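Local coordinates for protein manganese-dependent ADP-ribose/CDP-alcohol diphosphatase (Danio rerio, PDB 2NXF) that probably hydrolyses ADP-ribose and CDP-alcohols such as CDP-choline at a dinuclear metal centre, as a member of the calcineurin-like metallophosphoesterases, at residues Trp243-Glu246 with Ala247-Val251; Gly199-Ser202 with Glu203-Gln207; Trp168-Leu171 with Thr172-His176; Leu206-Leu209 with Asp210-Thr214; Ala43-Gln46 with Trp47-Arg51. One frame throughout, in Å; residues are numbered along the deposited sequence.

Contact 1 of 5, residues Trp243-Glu246 with Ala247-Val251; sequences WNHE and AVLSV
Asn244 O faces Ala247 and Val248 across the first turn of helix 245-253, receiving a weak bond from each backbone N-H, and regular i to i+4 bonding follows with Leu249 N to His245 O at 3.0 Å and Ser250 N to Glu246 O. Asn244 is the N-cap residue, yet its side chain makes no capping bond: with CG set between the backbone N and the carbonyl carbon (chi1 61°), the amide turns elsewhere, and ND2 donates to Phe201 O. On the way Asn244 ND2 passes Ala247 CB at 3.9 Å, and Ala247 CB also lies 3.3 Å from Asn244 O. The His245 imidazole meets Leu249 through one methyl, CD1, which lies 4.1 Å from ND1 and approaches the ring obliquely; ND1 itself is hydrogen-bonded to Val231 O. Leu249 CG rests 3.5 Å from His245 O, beside the backbone bond. Leu249 CD1 is shared with Glu246, whose chain leaves anti to the backbone N (chi1 -164°), bends at the next bond and brings OE2 to 3.7 Å from it. Two turns on, Arg253 forms a salt bridge with OE1 of Glu246. The helix belongs to the beta-alpha-beta unit of strands 222-227 and 258-263, and Val248 and Ala247 pack on Leu206 of helix 203-219. Across the turn, methyl groups of Ala247 and Leu249 thus lie against polar groups whose strong partners are elsewhere, so the local chemistry is mainly backbone bonding and van der Waals packing, with the imidazole and amide tying the helix start to neighbouring loops.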
# COMPACT_ATOMS: atom_id res chain seq x y z
N TRP A 243 -11.73 3.06 5.05
CA TRP A 243 -12.97 3.51 5.69
C TRP A 243 -13.74 4.55 4.88
O TRP A 243 -14.97 4.43 4.69
CB TRP A 243 -12.69 4.08 7.08
CG TRP A 243 -12.24 3.07 8.11
CD1 TRP A 243 -12.27 1.70 8.03
CD2 TRP A 243 -11.72 3.39 9.40
NE1 TRP A 243 -11.78 1.15 9.21
CE2 TRP A 243 -11.42 2.17 10.05
CE3 TRP A 243 -11.46 4.60 10.07
CZ2 TRP A 243 -10.89 2.12 11.37
CZ3 TRP A 243 -10.93 4.55 11.36
CH2 TRP A 243 -10.65 3.32 11.99
N ASN A 244 -13.03 5.57 4.40
CA ASN A 244 -13.66 6.62 3.61
C ASN A 244 -13.24 6.53 2.16
O ASN A 244 -12.91 7.52 1.53
CB ASN A 244 -13.42 8.03 4.22
CG ASN A 244 -11.94 8.40 4.29
OD1 ASN A 244 -11.07 7.55 4.32
ND2 ASN A 244 -11.67 9.71 4.33
N HIS A 245 -13.31 5.31 1.61
CA HIS A 245 -12.86 5.08 0.23
C HIS A 245 -13.59 5.99 -0.77
O HIS A 245 -12.99 6.46 -1.73
CB HIS A 245 -13.01 3.59 -0.15
CG HIS A 245 -14.43 3.15 -0.31
ND1 HIS A 245 -15.03 2.94 -1.54
CD2 HIS A 245 -15.39 2.90 0.62
CE1 HIS A 245 -16.29 2.57 -1.36
NE2 HIS A 245 -16.53 2.55 -0.06
N GLU A 246 -14.88 6.25 -0.54
CA GLU A 246 -15.66 7.05 -1.49
C GLU A 246 -15.16 8.51 -1.53
O GLU A 246 -15.20 9.16 -2.58
CB GLU A 246 -17.15 6.97 -1.16
CG GLU A 246 -18.08 7.42 -2.27
CD GLU A 246 -17.98 6.57 -3.54
OE1 GLU A 246 -17.99 7.15 -4.65
OE2 GLU A 246 -17.89 5.33 -3.45
N ALA A 247 -14.68 9.00 -0.38
CA ALA A 247 -14.10 10.35 -0.31
C ALA A 247 -12.86 10.44 -1.19
O ALA A 247 -12.64 11.45 -1.87
CB ALA A 247 -13.77 10.71 1.14
N VAL A 248 -12.09 9.36 -1.22
CA VAL A 248 -10.90 9.29 -2.09
C VAL A 248 -11.32 9.26 -3.56
O VAL A 248 -10.77 10.00 -4.38
CB VAL A 248 -10.00 8.09 -1.78
CG1 VAL A 248 -8.71 8.14 -2.64
CG2 VAL A 248 -9.59 8.11 -0.31
N LEU A 249 -12.29 8.40 -3.88
CA LEU A 249 -12.77 8.30 -5.27
C LEU A 249 -13.27 9.65 -5.76
O LEU A 249 -13.03 10.02 -6.91
CB LEU A 249 -13.87 7.25 -5.41
CG LEU A 249 -13.41 5.81 -5.15
CD1 LEU A 249 -14.61 4.88 -5.11
CD2 LEU A 249 -12.38 5.38 -6.21
N SER A 250 -13.98 10.39 -4.91
CA SER A 250 -14.50 11.70 -5.29
C SER A 250 -13.38 12.65 -5.70
O SER A 250 -13.53 13.40 -6.67
CB SER A 250 -15.31 12.30 -4.15
OG SER A 250 -16.55 11.63 -4.03
N VAL A 251 -12.26 12.61 -4.96
CA VAL A 251 -11.08 13.41 -5.29
C VAL A 251 -10.47 12.94 -6.63
O VAL A 251 -10.27 13.76 -7.53
CB VAL A 251 -10.02 13.39 -4.17
CG1 VAL A 251 -8.71 14.08 -4.62
CG2 VAL A 251 -10.57 14.08 -2.92

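Contact 2 of 5, residues Gly199-Ser202 with Glu203-Gln207; sequences GGFS and EQQLQ
Gln205 reaches back from the first turn of helix 203-219 to Phe201, just ahead of the helix. Its CB sits 3.5 Å from Ser202 O and 3.7 Å from Ser202 OG. CG leaves anti to the backbone N (chi1 -172°) and the chain stays extended, which carries the amide back along the preceding loop. CD of Gln205 then lies in the plane of the Phe201 ring, at its edge, 3.9 Å from CD1. At the tip, Gln205 NE2 approaches Phe201 CD1 to 3.7 Å, the amide plane turned 70° from the ring; NE2 is hydrogen-bonded to Asp151 OD2 and OE1 accepts from Asp148 N, fixing the amide's rotation. Ser202 is the N-cap of this helix: OG, placed between its own backbone N and carbonyl carbon, accepts from Gln205 N at 3.1 Å with an N-H...O angle of 159°, while Ser202 O takes the i+4 bond from Leu206 N at 2.9 Å. OG is also hydrogen-bonded to Asp151 OD2, so one carboxylate oxygen holds both the cap and the Gln205 amide. Without the Ser202 hydroxyl, as with an alanine here, Gln205 N would probably lose its cap and Asp151 one of its partners. Leu206 comes at Phe201 from another direction, its CD2 methyl 3.9 Å from Phe201 CB and its CD1 methyl 3.7 Å from Phe201 O, the carbonyl that accepts from Asn244 ND2.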
# COMPACT_ATOMS: atom_id res chain seq x y z
N GLY A 199 -8.39 1.58 7.89
CA GLY A 199 -8.23 2.96 8.31
C GLY A 199 -8.72 3.86 7.21
O GLY A 199 -9.19 3.39 6.16
N GLY A 200 -8.60 5.16 7.46
CA GLY A 200 -8.99 6.14 6.47
C GLY A 200 -8.03 7.30 6.35
O GLY A 200 -7.00 7.37 7.04
N PHE A 201 -8.42 8.24 5.49
CA PHE A 201 -7.59 9.40 5.16
C PHE A 201 -8.24 10.65 5.77
O PHE A 201 -9.42 10.94 5.53
CB PHE A 201 -7.49 9.54 3.64
CG PHE A 201 -7.05 8.27 2.94
CD1 PHE A 201 -5.68 8.00 2.73
CD2 PHE A 201 -8.00 7.34 2.49
CE1 PHE A 201 -5.26 6.82 2.09
CE2 PHE A 201 -7.58 6.13 1.85
CZ PHE A 201 -6.21 5.88 1.63
N SER A 202 -7.46 11.41 6.54
CA SER A 202 -8.01 12.63 7.17
C SER A 202 -8.38 13.69 6.12
O SER A 202 -7.85 13.67 4.99
CB SER A 202 -7.03 13.23 8.21
OG SER A 202 -5.93 13.86 7.56
N GLU A 203 -9.26 14.61 6.51
CA GLU A 203 -9.62 15.73 5.67
C GLU A 203 -8.34 16.49 5.27
O GLU A 203 -8.20 16.94 4.12
CB GLU A 203 -10.62 16.64 6.42
CG GLU A 203 -10.98 17.89 5.69
CD GLU A 203 -11.83 18.80 6.55
OE1 GLU A 203 -11.31 19.35 7.55
OE2 GLU A 203 -13.03 18.97 6.24
N GLN A 204 -7.41 16.63 6.21
CA GLN A 204 -6.16 17.34 5.93
C GLN A 204 -5.40 16.63 4.81
O GLN A 204 -4.88 17.27 3.85
CB GLN A 204 -5.30 17.47 7.18
CG GLN A 204 -3.97 18.17 6.92
CD GLN A 204 -3.16 18.42 8.19
OE1 GLN A 204 -3.44 17.85 9.25
NE2 GLN A 204 -2.18 19.28 8.08
N GLN A 205 -5.32 15.29 4.92
CA GLN A 205 -4.62 14.51 3.89
C GLN A 205 -5.33 14.59 2.54
O GLN A 205 -4.68 14.71 1.49
CB GLN A 205 -4.43 13.06 4.32
CG GLN A 205 -3.52 12.29 3.33
CD GLN A 205 -3.26 10.84 3.68
OE1 GLN A 205 -2.59 10.14 2.91
NE2 GLN A 205 -3.77 10.38 4.84
N LEU A 206 -6.66 14.51 2.54
CA LEU A 206 -7.41 14.57 1.27
C LEU A 206 -7.29 15.93 0.59
O LEU A 206 -7.24 16.01 -0.64
CB LEU A 206 -8.89 14.25 1.48
CG LEU A 206 -9.15 12.81 1.92
CD1 LEU A 206 -10.59 12.72 2.50
CD2 LEU A 206 -8.96 11.84 0.79
N GLN A 207 -7.28 16.99 1.40
CA GLN A 207 -7.14 18.35 0.87
C GLN A 207 -5.78 18.51 0.20
O GLN A 207 -5.66 19.12 -0.87
CB GLN A 207 -7.36 19.39 1.99
CG GLN A 207 -8.85 19.52 2.34
CD GLN A 207 -9.15 20.50 3.47
OE1 GLN A 207 -8.31 20.76 4.34
NE2 GLN A 207 -10.36 21.05 3.47

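Contact 3 of 5, residues Trp168-Leu171 with Thr172-His176; sequences WRIL and TQHNH
Trp168 and Thr172 meet one helical turn apart, near the C-terminal end of helix 162-174. The indole leaves anti to its backbone nitrogen (chi1 -179°) and presents one face to the threonine: the CG2 methyl makes a CH-pi contact with the five-membered ring, 3.8 Å from its centroid and 21° off the normal, while OG1 lies over the same face towards the rim. Trp168 O is gripped by two donors, OG1 of Thr172 at 2.7 Å and the backbone N of Thr172 at 2.9 Å, which arrive from opposite faces of the carbonyl plane. Arg169 O accepts from Gln173 N and lies 3.2 Å from Gln173 CB. Ile170 O receives weak bonds from Gln173 N and His174 N, and also approaches the edge of the His174 imidazole in its plane, 3.1 Å from CD2. Here the helix is unwinding. It ends at His174, and Asn175 is the first residue to leave helical backbone angles. The His174 side chain comes within about 2 Å of a bound zinc ion; its ND1 is hydrogen-bonded to Glu191 OE1, and its ring stacks with Phe194. Leu171 O again has two donors, Asn175 N at 2.8 Å in the carbonyl plane and His174 N standing above that plane. The side chains of Leu171 and Asn175 run alongside each other, with CD1 of Leu171 4.2 Å from CB of Asn175. Beyond CB, the Asn175 amide hydrogen-bonds through OD1 to Asn177 N and through ND2 to Phe194 O and Leu183 O.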
# COMPACT_ATOMS: atom_id res chain seq x y z
N TRP A 168 -11.74 6.04 16.54
CA TRP A 168 -12.47 5.07 17.35
C TRP A 168 -13.98 5.31 17.26
O TRP A 168 -14.77 4.37 17.20
CB TRP A 168 -11.98 5.11 18.80
CG TRP A 168 -12.66 4.12 19.69
CD1 TRP A 168 -12.26 2.83 19.97
CD2 TRP A 168 -13.88 4.32 20.40
NE1 TRP A 168 -13.16 2.23 20.82
CE2 TRP A 168 -14.17 3.12 21.10
CE3 TRP A 168 -14.77 5.40 20.52
CZ2 TRP A 168 -15.31 2.97 21.90
CZ3 TRP A 168 -15.91 5.25 21.33
CH2 TRP A 168 -16.16 4.04 22.00
N ARG A 169 -14.37 6.59 17.27
CA ARG A 169 -15.79 6.94 17.12
C ARG A 169 -16.35 6.51 15.76
O ARG A 169 -17.47 5.98 15.69
CB ARG A 169 -15.96 8.44 17.34
CG ARG A 169 -15.79 8.80 18.80
CD ARG A 169 -15.81 10.30 19.06
NE ARG A 169 -15.70 10.54 20.49
CZ ARG A 169 -15.53 11.73 21.06
NH1 ARG A 169 -15.45 12.82 20.31
NH2 ARG A 169 -15.44 11.84 22.38
N ILE A 170 -15.59 6.75 14.69
CA ILE A 170 -15.99 6.33 13.33
C ILE A 170 -16.12 4.80 13.28
O ILE A 170 -17.15 4.27 12.86
CB ILE A 170 -14.97 6.78 12.25
CG1 ILE A 170 -14.90 8.32 12.14
CG2 ILE A 170 -15.26 6.09 10.88
CD1 ILE A 170 -13.66 8.79 11.31
N LEU A 171 -15.09 4.10 13.73
CA LEU A 171 -15.08 2.64 13.69
C LEU A 171 -16.23 2.03 14.50
O LEU A 171 -16.93 1.14 14.00
CB LEU A 171 -13.76 2.10 14.23
CG LEU A 171 -13.59 0.57 14.36
CD1 LEU A 171 -13.89 -0.12 13.02
CD2 LEU A 171 -12.16 0.27 14.84
N THR A 172 -16.43 2.51 15.72
CA THR A 172 -17.44 1.90 16.60
C THR A 172 -18.87 2.37 16.27
O THR A 172 -19.85 1.73 16.68
CB THR A 172 -17.11 2.06 18.10
OG1 THR A 172 -17.04 3.45 18.44
CG2 THR A 172 -15.78 1.35 18.43
N GLN A 173 -19.00 3.46 15.53
CA GLN A 173 -20.31 3.84 14.98
C GLN A 173 -20.80 2.81 13.95
O GLN A 173 -22.00 2.57 13.82
CB GLN A 173 -20.28 5.24 14.37
CG GLN A 173 -21.66 5.80 13.96
CD GLN A 173 -22.69 5.75 15.07
OE1 GLN A 173 -22.38 5.97 16.25
NE2 GLN A 173 -23.95 5.48 14.70
N HIS A 174 -19.85 2.20 13.24
CA HIS A 174 -20.18 1.23 12.21
C HIS A 174 -20.05 -0.22 12.66
O HIS A 174 -20.70 -1.11 12.10
CB HIS A 174 -19.29 1.47 10.99
CG HIS A 174 -19.59 2.75 10.26
ND1 HIS A 174 -20.56 2.84 9.29
CD2 HIS A 174 -19.05 3.99 10.38
CE1 HIS A 174 -20.61 4.08 8.84
NE2 HIS A 174 -19.70 4.80 9.47
N ASN A 175 -19.21 -0.45 13.67
CA ASN A 175 -18.90 -1.80 14.12
C ASN A 175 -19.10 -1.93 15.63
O ASN A 175 -18.36 -1.35 16.42
CB ASN A 175 -17.47 -2.17 13.72
CG ASN A 175 -17.14 -3.64 13.94
OD1 ASN A 175 -17.86 -4.35 14.66
ND2 ASN A 175 -16.05 -4.09 13.34
N HIS A 176 -20.08 -2.73 16.01
CA HIS A 176 -20.46 -2.87 17.41
C HIS A 176 -19.78 -4.07 18.10
O HIS A 176 -20.04 -4.36 19.29
CB HIS A 176 -21.99 -2.93 17.50
CG HIS A 176 -22.67 -1.66 17.08
ND1 HIS A 176 -24.00 -1.41 17.34
CD2 HIS A 176 -22.21 -0.55 16.45
CE1 HIS A 176 -24.33 -0.22 16.87
NE2 HIS A 176 -23.26 0.32 16.33

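Contact 4 of 5, residues Leu206-Leu209 with Asp210-Thr214; sequences LQWL and DAVLT
Trp208 and Val212 make the aromatic contact, their side chains running alongside and pointing the same way. Val212 CG2 sits over one indole face, 3.9 Å from the centroid of the five-membered ring and 16° off its normal, in a CH-pi contact; CG of Trp208 is anti to the backbone N (chi1 167°), which lays that face towards the next turn. Among purely apolar pairs, Leu209 CD1 meets Leu213 CD1 at 4.0 Å, one methyl against another. Both couples repeat at i to i+4 within helix 203-219, whose Trp208, Leu209 and Val212 pack on Val145 of strand 142-146, while Leu213 touches Val251 of helix 245-253. A serine in place of Trp208 would probably strip Val212 CG2 of its aromatic cover and leave Ser124 OG without the indole N-H it now receives. Backbone bonding is regular, from Asp210 N to Leu206 O through Leu213 N to Leu209 O, the latter 2.9 Å. Water supplies a further polar link: one molecule donates to Gln207 O at 2.8 Å and to Asp210 OD2 at 3.1 Å, bridging carbonyl and carboxylate, while OD1 of Asp210 is hydrogen-bonded to His255 NE2.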
# COMPACT_ATOMS: atom_id res chain seq x y z
N LEU A 206 -6.66 14.51 2.54
CA LEU A 206 -7.41 14.57 1.27
C LEU A 206 -7.29 15.93 0.59
O LEU A 206 -7.24 16.01 -0.64
CB LEU A 206 -8.89 14.25 1.48
CG LEU A 206 -9.15 12.81 1.92
CD1 LEU A 206 -10.59 12.72 2.50
CD2 LEU A 206 -8.96 11.84 0.79
N GLN A 207 -7.28 16.99 1.40
CA GLN A 207 -7.14 18.35 0.87
C GLN A 207 -5.78 18.51 0.20
O GLN A 207 -5.66 19.12 -0.87
CB GLN A 207 -7.36 19.39 1.99
CG GLN A 207 -8.85 19.52 2.34
CD GLN A 207 -9.15 20.50 3.47
OE1 GLN A 207 -8.31 20.76 4.34
NE2 GLN A 207 -10.36 21.05 3.47
N TRP A 208 -4.75 17.92 0.80
CA TRP A 208 -3.42 17.94 0.20
C TRP A 208 -3.36 17.12 -1.10
O TRP A 208 -2.84 17.59 -2.12
CB TRP A 208 -2.38 17.47 1.22
CG TRP A 208 -1.00 17.14 0.69
CD1 TRP A 208 0.05 18.01 0.47
CD2 TRP A 208 -0.51 15.83 0.37
NE1 TRP A 208 1.15 17.31 0.02
CE2 TRP A 208 0.84 15.98 -0.05
CE3 TRP A 208 -1.07 14.55 0.40
CZ2 TRP A 208 1.62 14.89 -0.45
CZ3 TRP A 208 -0.29 13.45 -0.00
CH2 TRP A 208 1.04 13.64 -0.41
N LEU A 209 -3.89 15.91 -1.08
CA LEU A 209 -3.94 15.09 -2.29
C LEU A 209 -4.67 15.87 -3.41
O LEU A 209 -4.20 15.96 -4.55
CB LEU A 209 -4.72 13.80 -2.00
CG LEU A 209 -4.99 12.95 -3.25
CD1 LEU A 209 -3.69 12.52 -3.95
CD2 LEU A 209 -5.84 11.72 -2.81
N ASP A 210 -5.82 16.44 -3.07
CA ASP A 210 -6.60 17.21 -4.05
C ASP A 210 -5.78 18.37 -4.64
O ASP A 210 -5.84 18.64 -5.85
CB ASP A 210 -7.90 17.72 -3.42
CG ASP A 210 -8.78 18.40 -4.42
OD1 ASP A 210 -9.23 17.75 -5.39
OD2 ASP A 210 -8.99 19.62 -4.27
N ALA A 211 -5.01 19.05 -3.79
CA ALA A 211 -4.14 20.16 -4.23
C ALA A 211 -3.03 19.68 -5.15
O ALA A 211 -2.77 20.29 -6.19
CB ALA A 211 -3.55 20.88 -3.02
N VAL A 212 -2.37 18.59 -4.76
CA VAL A 212 -1.32 17.97 -5.59
C VAL A 212 -1.89 17.67 -6.98
O VAL A 212 -1.29 18.01 -8.01
CB VAL A 212 -0.75 16.69 -4.91
CG1 VAL A 212 0.22 15.95 -5.84
CG2 VAL A 212 -0.00 17.09 -3.62
N LEU A 213 -3.08 17.07 -7.01
CA LEU A 213 -3.68 16.71 -8.30
C LEU A 213 -4.10 17.88 -9.17
O LEU A 213 -4.00 17.82 -10.39
CB LEU A 213 -4.86 15.74 -8.07
CG LEU A 213 -4.45 14.40 -7.43
CD1 LEU A 213 -5.69 13.53 -7.21
CD2 LEU A 213 -3.36 13.62 -8.22
N THR A 214 -4.57 18.97 -8.54
CA THR A 214 -4.90 20.20 -9.26
C THR A 214 -3.65 20.74 -9.96
O THR A 214 -3.68 21.09 -11.14
CB THR A 214 -5.48 21.25 -8.30
OG1 THR A 214 -6.76 20.80 -7.81
CG2 THR A 214 -5.63 22.62 -8.98
O HOH W 1 -7.68 20.78 -1.77

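Contact 5 of 5, residues Ala43-Gln46 with Trp47-Arg51; sequences AVLQ and WRRER
Ala43 and Trp47 lie one turn apart near the C-terminal end of helix 35-49, which packs on strands 6-11 and 295-301 and finishes in a Schellman motif at Arg51, where phi turns positive. Ala43 CB stands over one indole face in a CH-pi contact, 4.0 Å from the centroid of the six-membered ring and 12° off its normal. Ala43 O lies over a ring face too, 3.4 Å from Trp47 CG, while accepting the backbone N-H of Trp47. Val44 adds its CG2 methyl, 4.1 Å from Trp47 CE3, its side chain meeting the indole at about a right angle. The indole N-H is spent on Ala297 O, and Phe296 meets the ring nearly perpendicularly, so the tryptophan is wedged between helix and sheet. On the outer side, the Arg49 guanidinium lays a face against Leu45, with NH2 3.7 Å from CG; CG of Leu45 is anti to the backbone N (chi1 -176°), which sends the isobutyl group towards it. Gln46 CG comes to the guanidinium edge, 3.9 Å from Arg49 NH1. The Gln46 amide points elsewhere, NE2 to Asp42 OD2 and OE1 to Arg311 NH2, an arginine that also forms a salt bridge with Glu50 OE2. Glu50 OE1, hydrogen-bonded to Thr298 OG1, lies in the indole plane at the edge of Trp47.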
# COMPACT_ATOMS: atom_id res chain seq x y z
N ALA A 43 12.82 -11.26 -6.52
CA ALA A 43 12.31 -10.02 -7.14
C ALA A 43 13.46 -9.01 -7.30
O ALA A 43 13.65 -8.41 -8.37
CB ALA A 43 11.19 -9.42 -6.31
N VAL A 44 14.24 -8.86 -6.23
CA VAL A 44 15.39 -7.95 -6.21
C VAL A 44 16.41 -8.31 -7.28
O VAL A 44 16.89 -7.44 -8.02
CB VAL A 44 16.03 -7.86 -4.79
CG1 VAL A 44 17.43 -7.20 -4.84
CG2 VAL A 44 15.11 -7.12 -3.88
N LEU A 45 16.73 -9.61 -7.39
CA LEU A 45 17.60 -10.09 -8.46
C LEU A 45 17.08 -9.66 -9.85
O LEU A 45 17.85 -9.15 -10.67
CB LEU A 45 17.72 -11.61 -8.38
CG LEU A 45 18.65 -12.33 -9.34
CD1 LEU A 45 20.02 -11.69 -9.35
CD2 LEU A 45 18.76 -13.80 -8.91
N GLN A 46 15.78 -9.84 -10.08
CA GLN A 46 15.17 -9.47 -11.36
C GLN A 46 15.20 -7.95 -11.60
O GLN A 46 15.57 -7.51 -12.70
CB GLN A 46 13.75 -10.05 -11.50
CG GLN A 46 13.75 -11.59 -11.47
CD GLN A 46 12.46 -12.21 -12.02
OE1 GLN A 46 11.94 -11.79 -13.07
NE2 GLN A 46 11.96 -13.24 -11.33
N TRP A 47 14.89 -7.17 -10.58
CA TRP A 47 14.90 -5.70 -10.69
C TRP A 47 16.30 -5.17 -10.96
O TRP A 47 16.47 -4.18 -11.67
CB TRP A 47 14.37 -5.06 -9.42
CG TRP A 47 12.89 -5.25 -9.20
CD1 TRP A 47 11.92 -5.37 -10.16
CD2 TRP A 47 12.23 -5.33 -7.93
NE1 TRP A 47 10.68 -5.52 -9.55
CE2 TRP A 47 10.85 -5.50 -8.19
CE3 TRP A 47 12.67 -5.30 -6.60
CZ2 TRP A 47 9.91 -5.61 -7.16
CZ3 TRP A 47 11.72 -5.41 -5.56
CH2 TRP A 47 10.36 -5.57 -5.86
N ARG A 48 17.31 -5.84 -10.40
CA ARG A 48 18.70 -5.48 -10.67
C ARG A 48 19.04 -5.67 -12.14
O ARG A 48 19.63 -4.79 -12.77
CB ARG A 48 19.66 -6.29 -9.79
CG ARG A 48 19.69 -5.84 -8.34
CD ARG A 48 20.61 -6.71 -7.48
NE ARG A 48 21.99 -6.76 -7.97
CZ ARG A 48 22.88 -5.77 -7.88
NH1 ARG A 48 22.55 -4.60 -7.32
NH2 ARG A 48 24.11 -5.93 -8.34
N ARG A 49 18.64 -6.81 -12.71
CA ARG A 49 18.89 -7.10 -14.13
C ARG A 49 18.23 -6.07 -15.04
O ARG A 49 18.77 -5.67 -16.09
CB ARG A 49 18.37 -8.49 -14.50
CG ARG A 49 19.24 -9.66 -14.09
CD ARG A 49 18.70 -10.94 -14.74
NE ARG A 49 19.20 -12.14 -14.07
CZ ARG A 49 18.51 -12.85 -13.18
NH1 ARG A 49 17.27 -12.52 -12.84
NH2 ARG A 49 19.07 -13.93 -12.64
N GLU A 50 17.04 -5.65 -14.62
CA GLU A 50 16.22 -4.68 -15.34
C GLU A 50 16.77 -3.25 -15.23
O GLU A 50 16.28 -2.36 -15.93
CB GLU A 50 14.77 -4.74 -14.79
CG GLU A 50 14.05 -5.99 -15.32
CD GLU A 50 12.70 -6.27 -14.67
OE1 GLU A 50 12.42 -5.74 -13.59
OE2 GLU A 50 11.94 -7.09 -15.23
N ARG A 51 17.74 -3.04 -14.33
CA ARG A 51 18.26 -1.68 -14.02
C ARG A 51 17.08 -0.71 -13.63
O ARG A 51 16.97 0.42 -14.13
CB ARG A 51 19.17 -1.15 -15.18
CG ARG A 51 20.32 -2.11 -15.53
CD ARG A 51 21.36 -1.46 -16.45
NE ARG A 51 22.50 -2.35 -16.68
CZ ARG A 51 23.65 -1.97 -17.23
NH1 ARG A 51 24.63 -2.85 -17.39
NH2 ARG A 51 23.82 -0.70 -17.62

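Along the chain the order is contact 5, contact 3, contact 2, contact 4, contact 1. Contacts 2 and 4 share Leu206 and Gln207 on helix 203-219, their centres about 10 Å apart, and both touch contact 1, at the start of helix 245-253 and on it. Contact 3, on helix 162-174, meets contact 1 through Leu171 CB and Trp243 CH2, 4.0 Å apart. Contact 5, on helix 35-49, has its centre about 35 Å from those of contacts 1 and 2. It packs on the six-stranded sheet, the helix 203-219 group on the seven-stranded one. Both sheets carry the dinuclear zinc site: Asp13 and Asp60 follow strands 6-11 and 54-57, His228 and His265 strands 222-227 and 258-263.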